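Local coordinates for regulator of G-protein signaling 1 (Homo sapiens, PDB 2BV1) that speeds up GTP hydrolysis by G protein alpha subunits through its RGS domain, driving them into the inactive GDP-bound form and damping receptor signalling, at residues 20-25 with 134-139. Residues are numbered along the deposited sequence; the frame is centred on the assembly and turned at random.
Sequences MQWSQS and DIYLNL
Tyr136 carries its ring out from helix 134-142 on a CG anti to the backbone N (chi1 -178°) and reaches the turn at 20-23, where Trp22, its CG anti to the carbonyl carbon (chi1 -59°), carries the indole across to meet it. The benzo side of the indole does the touching: CE3 of Trp22 comes in at the edge of the phenol ring, near its plane, 3.9 Å from CE1 of Tyr136, and the two side chains meet at a slant. One turn further along, Leu139 is directed at segment 20-25, and its methyl CD2 packs 3.8 Å from CZ3 of Trp22, the leucine side chain running nearly at right angles to the tryptophan. The phenol oxygen pushes in beside the backbone, with OH of Tyr136 lying 3.6 Å from CB of Ser23 and 3.7 Å from CA of Met20. The hydrogen bond between Tyr136 OH and Val19 O ties helix 134-142 to helix 16-21. Met20 O takes two bonds from Ser23, one from the backbone N and one from OG at 2.7 Å, and these pin the turn against which the tyrosine rests. Within the all-helical RGS fold the contact brings segments near the two ends of the chain together: Glu18 holds the indole NE1, Thr34 of helix 33-45 touches Trp22, and Phe130 and Leu131 of helix 112-131 pack against Tyr136.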
loop_
_atom_site.group_PDB
_atom_site.type_symbol
_atom_site.label_atom_id
_atom_site.label_comp_id
_atom_site.label_asym_id
_atom_site.label_seq_id
_atom_site.Cartn_x
_atom_site.Cartn_y
_atom_site.Cartn_z
ATOM N N MET A 20 -16.556 7.076 7.974
ATOM C CA MET A 20 -16.306 8.545 7.851
ATOM C C MET A 20 -14.842 8.928 8.157
ATOM O O MET A 20 -14.250 9.733 7.456
ATOM C CB MET A 20 -17.222 9.381 8.785
ATOM C CG MET A 20 -18.708 9.341 8.545
ATOM S SD MET A 20 -19.830 10.205 9.766
ATOM C CE MET A 20 -18.711 11.490 10.367
ATOM N N GLN A 21 -14.277 8.389 9.234
ATOM C CA GLN A 21 -12.892 8.622 9.618
ATOM C C GLN A 21 -11.814 8.318 8.560
ATOM O O GLN A 21 -10.748 8.955 8.542
ATOM C CB GLN A 21 -12.571 7.885 10.921
ATOM C CG GLN A 21 -13.132 8.559 12.183
ATOM C CD GLN A 21 -12.416 9.864 12.548
ATOM O OE1 GLN A 21 -11.223 9.874 12.923
ATOM N NE2 GLN A 21 -13.150 10.976 12.461
ATOM N N TRP A 22 -12.101 7.358 7.694
ATOM C CA TRP A 22 -11.220 6.997 6.587
ATOM C C TRP A 22 -11.011 8.168 5.610
ATOM O O TRP A 22 -10.009 8.184 4.894
ATOM C CB TRP A 22 -11.784 5.836 5.774
ATOM C CG TRP A 22 -12.035 4.545 6.557
ATOM C CD1 TRP A 22 -11.610 4.248 7.796
ATOM C CD2 TRP A 22 -12.739 3.395 6.085
ATOM N NE1 TRP A 22 -12.001 2.983 8.151
ATOM C CE2 TRP A 22 -12.712 2.437 7.128
ATOM C CE3 TRP A 22 -13.376 3.078 4.882
ATOM C CZ2 TRP A 22 -13.337 1.193 7.030
ATOM C CZ3 TRP A 22 -13.978 1.793 4.765
ATOM C CH2 TRP A 22 -13.978 0.896 5.845
ATOM N N SER A 23 -12.003 9.077 5.543
ATOM C CA SER A 23 -11.858 10.321 4.775
ATOM C C SER A 23 -10.972 11.354 5.452
ATOM O O SER A 23 -10.608 12.344 4.836
ATOM C CB SER A 23 -13.235 10.917 4.456
ATOM O OG SER A 23 -13.702 11.566 5.596
ATOM N N GLN A 24 -10.566 11.138 6.700
ATOM C CA GLN A 24 -9.679 12.075 7.362
ATOM C C GLN A 24 -8.226 12.055 6.803
ATOM O O GLN A 24 -7.618 13.104 6.622
ATOM C CB GLN A 24 -9.719 11.889 8.881
ATOM C CG GLN A 24 -11.132 12.266 9.492
ATOM C CD GLN A 24 -11.355 13.788 9.749
ATOM O OE1 GLN A 24 -11.683 14.579 8.837
ATOM N NE2 GLN A 24 -11.235 14.180 11.013
ATOM N N SER A 25 -7.693 10.869 6.546
ATOM C CA SER A 25 -6.357 10.716 6.007
ATOM C C SER A 25 -6.191 9.305 5.523
ATOM O O SER A 25 -6.881 8.395 6.008
ATOM C CB SER A 25 -5.273 11.045 7.042
ATOM O OG SER A 25 -5.185 10.061 8.046
ATOM N N ASP A 134 -18.376 4.887 -5.680
ATOM C CA ASP A 134 -19.580 4.216 -5.231
ATOM C C ASP A 134 -19.293 3.268 -4.095
ATOM O O ASP A 134 -20.066 3.231 -3.161
ATOM C CB ASP A 134 -20.248 3.475 -6.383
ATOM C CG ASP A 134 -21.058 4.406 -7.267
ATOM O OD1 ASP A 134 -21.224 5.608 -6.905
ATOM O OD2 ASP A 134 -21.523 3.937 -8.318
ATOM N N ILE A 135 -18.153 2.568 -4.174
ATOM C CA ILE A 135 -17.735 1.625 -3.169
ATOM C C ILE A 135 -17.787 2.302 -1.818
ATOM O O ILE A 135 -18.527 1.860 -0.930
ATOM C CB ILE A 135 -16.281 1.026 -3.460
ATOM C CG1 ILE A 135 -16.399 -0.076 -4.503
ATOM C CG2 ILE A 135 -15.710 0.372 -2.191
ATOM C CD1 ILE A 135 -15.099 -0.897 -4.765
ATOM N N TYR A 136 -17.010 3.382 -1.678
ATOM C CA TYR A 136 -16.947 4.136 -0.442
ATOM C C TYR A 136 -18.288 4.776 -0.041
ATOM O O TYR A 136 -18.756 4.578 1.066
ATOM C CB TYR A 136 -15.819 5.177 -0.506
ATOM C CG TYR A 136 -15.683 5.954 0.778
ATOM C CD1 TYR A 136 -15.128 5.370 1.914
ATOM C CD2 TYR A 136 -16.143 7.265 0.866
ATOM C CE1 TYR A 136 -15.057 6.078 3.103
ATOM C CE2 TYR A 136 -16.073 7.965 2.027
ATOM C CZ TYR A 136 -15.516 7.386 3.143
ATOM O OH TYR A 136 -15.441 8.073 4.310
ATOM N N LEU A 137 -18.899 5.528 -0.953
ATOM C CA LEU A 137 -20.073 6.333 -0.616
ATOM C C LEU A 137 -21.307 5.469 -0.326
ATOM O O LEU A 137 -22.027 5.751 0.631
ATOM C CB LEU A 137 -20.322 7.376 -1.712
ATOM C CG LEU A 137 -19.221 8.455 -1.818
ATOM C CD1 LEU A 137 -19.343 9.320 -3.023
ATOM C CD2 LEU A 137 -19.218 9.300 -0.573
ATOM N N ASN A 138 -21.506 4.386 -1.088
ATOM C CA ASN A 138 -22.546 3.373 -0.748
ATOM C C ASN A 138 -22.337 2.777 0.619
ATOM O O ASN A 138 -23.257 2.755 1.424
ATOM C CB ASN A 138 -22.667 2.255 -1.828
ATOM C CG ASN A 138 -23.267 2.775 -3.175
ATOM O OD1 ASN A 138 -23.846 3.845 -3.215
ATOM N ND2 ASN A 138 -23.110 2.011 -4.248
ATOM N N LEU A 139 -21.122 2.303 0.900
ATOM C CA LEU A 139 -20.823 1.702 2.202
ATOM C C LEU A 139 -21.192 2.671 3.319
ATOM O O LEU A 139 -21.913 2.332 4.243
ATOM C CB LEU A 139 -19.348 1.317 2.313
ATOM C CG LEU A 139 -18.914 0.564 3.565
ATOM C CD1 LEU A 139 -19.589 -0.880 3.629
ATOM C CD2 LEU A 139 -17.414 0.453 3.712
#